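Local structure of protein ElaA (5Z6N) at residues V75-V80 / E101-H106. The protein probably acts as an N-acetyltransferase of the GNAT superfamily, transferring the acetyl group of acetyl coenzyme A to an amine. Residues are numbered along the deposited sequence; the frame is centred on the assembly and turned at random.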
loop_
_atom_site.group_PDB
_atom_site.type_symbol
_atom_site.label_atom_id
_atom_site.label_comp_id
_atom_site.label_asym_id
_atom_site.label_seq_id
_atom_site.Cartn_x
_atom_site.Cartn_y
_atom_site.Cartn_z
ATOM N N VAL B 75 -20.702 11.850 -5.994
ATOM C CA VAL B 75 -20.068 10.617 -5.552
ATOM C C VAL B 75 -18.995 10.223 -6.558
ATOM O O VAL B 75 -19.231 10.228 -7.773
ATOM C CB VAL B 75 -21.119 9.509 -5.408
ATOM C CG1 VAL B 75 -20.554 8.351 -4.649
ATOM C CG2 VAL B 75 -22.375 10.039 -4.735
ATOM N N VAL B 76 -17.809 9.878 -6.064
ATOM C CA VAL B 76 -16.689 9.487 -6.912
ATOM C C VAL B 76 -16.476 7.988 -6.777
ATOM O O VAL B 76 -16.412 7.464 -5.658
ATOM C CB VAL B 76 -15.404 10.255 -6.554
ATOM C CG1 VAL B 76 -14.174 9.543 -7.127
ATOM C CG2 VAL B 76 -15.492 11.693 -7.060
ATOM N N ILE B 77 -16.375 7.302 -7.913
ATOM C CA ILE B 77 -15.966 5.904 -7.970
ATOM C C ILE B 77 -14.555 5.853 -8.539
ATOM O O ILE B 77 -14.232 6.587 -9.479
ATOM C CB ILE B 77 -16.931 5.055 -8.819
ATOM C CG1 ILE B 77 -18.323 5.026 -8.194
ATOM C CG2 ILE B 77 -16.408 3.637 -8.984
ATOM C CD1 ILE B 77 -19.305 4.191 -8.982
ATOM N N GLY B 78 -13.713 5.003 -7.961
ATOM C CA GLY B 78 -12.349 4.874 -8.439
ATOM C C GLY B 78 -11.719 3.601 -7.921
ATOM O O GLY B 78 -12.305 2.875 -7.112
ATOM N N ARG B 79 -10.499 3.345 -8.408
ATOM C CA ARG B 79 -9.704 2.165 -8.044
ATOM C C ARG B 79 -10.364 0.865 -8.510
ATOM O O ARG B 79 -10.202 -0.186 -7.882
ATOM C CB ARG B 79 -9.429 2.115 -6.537
ATOM C CG ARG B 79 -8.662 3.299 -5.993
ATOM C CD ARG B 79 -7.414 3.569 -6.815
ATOM N NE ARG B 79 -6.320 4.083 -6.001
ATOM C CZ ARG B 79 -6.122 5.377 -5.767
ATOM N NH1 ARG B 79 -5.102 5.770 -5.022
ATOM N NH2 ARG B 79 -6.955 6.284 -6.253
ATOM N N VAL B 80 -11.091 0.920 -9.624
ATOM C CA VAL B 80 -11.893 -0.213 -10.076
ATOM C C VAL B 80 -10.972 -1.328 -10.556
ATOM O O VAL B 80 -10.174 -1.134 -11.482
ATOM C CB VAL B 80 -12.866 0.220 -11.180
ATOM C CG1 VAL B 80 -13.688 -0.970 -11.669
ATOM C CG2 VAL B 80 -13.763 1.357 -10.675
ATOM N N GLU B 101 -25.298 0.431 -6.862
ATOM C CA GLU B 101 -26.335 0.159 -5.871
ATOM C C GLU B 101 -25.944 0.704 -4.504
ATOM O O GLU B 101 -26.816 1.050 -3.697
ATOM C CB GLU B 101 -26.604 -1.346 -5.789
ATOM C CG GLU B 101 -27.552 -1.763 -4.665
ATOM C CD GLU B 101 -27.552 -3.265 -4.420
ATOM O OE1 GLU B 101 -26.608 -3.947 -4.876
ATOM O OE2 GLU B 101 -28.489 -3.761 -3.759
ATOM N N THR B 102 -24.640 0.792 -4.228
ATOM C CA THR B 102 -24.179 1.424 -2.998
ATOM C C THR B 102 -24.257 2.945 -3.096
ATOM O O THR B 102 -24.718 3.605 -2.158
ATOM C CB THR B 102 -22.752 0.973 -2.682
ATOM O OG1 THR B 102 -22.726 -0.453 -2.529
ATOM C CG2 THR B 102 -22.258 1.619 -1.392
ATOM N N CYS B 103 -23.817 3.512 -4.222
ATOM C CA CYS B 103 -23.991 4.945 -4.449
ATOM C C CYS B 103 -25.467 5.317 -4.460
ATOM O O CYS B 103 -25.873 6.317 -3.857
ATOM C CB CYS B 103 -23.330 5.357 -5.765
ATOM S SG CYS B 103 -21.567 4.991 -5.891
ATOM N N THR B 104 -26.287 4.522 -5.154
ATOM C CA THR B 104 -27.727 4.756 -5.184
ATOM C C THR B 104 -28.309 4.770 -3.776
ATOM O O THR B 104 -28.960 5.738 -3.365
ATOM C CB THR B 104 -28.414 3.683 -6.035
ATOM O OG1 THR B 104 -28.156 3.932 -7.422
ATOM C CG2 THR B 104 -29.914 3.676 -5.793
ATOM N N HIS B 105 -28.073 3.697 -3.020
ATOM C CA HIS B 105 -28.650 3.574 -1.686
ATOM C C HIS B 105 -28.194 4.711 -0.782
ATOM O O HIS B 105 -29.014 5.485 -0.274
ATOM C CB HIS B 105 -28.278 2.218 -1.081
ATOM C CG HIS B 105 -29.029 1.886 0.172
ATOM N ND1 HIS B 105 -28.982 0.639 0.758
ATOM C CD2 HIS B 105 -29.844 2.635 0.951
ATOM C CE1 HIS B 105 -29.735 0.634 1.843
ATOM N NE2 HIS B 105 -30.268 1.834 1.983
ATOM N N HIS B 106 -26.881 4.833 -0.575
ATOM C CA HIS B 106 -26.378 5.751 0.442
ATOM C C HIS B 106 -26.686 7.203 0.093
ATOM O O HIS B 106 -27.179 7.960 0.936
ATOM C CB HIS B 106 -24.878 5.543 0.649
ATOM C CG HIS B 106 -24.553 4.545 1.717
ATOM N ND1 HIS B 106 -24.720 3.187 1.546
ATOM C CD2 HIS B 106 -24.096 4.712 2.980
ATOM C CE1 HIS B 106 -24.366 2.559 2.653
ATOM N NE2 HIS B 106 -23.985 3.463 3.540
#
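In the beta-alpha-beta unit of this GNAT fold, strand 75-82 leads through a loop into helix 91-106 and the chain then returns along strand 112-117, parallel to the first strand. V75 and I77 at the start of that first strand meet C103 on the last turns of the helix, and these three buried side chains make the whole contact, burying 119 Å² summed over both sides. The meeting is apolar, without a hydrogen bond between the two segments. V75 and C103 also bring the backbones nearest, V75 CA lying 7.0 Å from C103 CA. Both side chains start out toward the opposite segment, and V75 CG1 closes to 3.7 Å from C103 SG. On V75, CG1 is the branch trans to the backbone N (chi1 -166°). C103 holds SG beside its backbone N (chi1 -58°) and anti to its carbonyl carbon, which sends the sulfur off the helix toward the sheet. I77, two residues along the strand, does not aim its CB straight at segment 101-106, but its extended chain (chi2 -179°) carries the outer end over to the same sulfur. V76, between them, turns to the other face of the sheet and packs on L66. The neighbouring parallel strand 112-117 adds V112, which touches V75, I77 and C103, and L114, which touches I77, whose side chain also meets T99 and L100 of the helix. V75 rests in addition on I65 of strand 59-67 and on W107 just beyond the helix. From I77 two carbons border the sulfur, CG1 at 4.0 Å from C103 SG and CD1 at 3.9 Å from C103 SG.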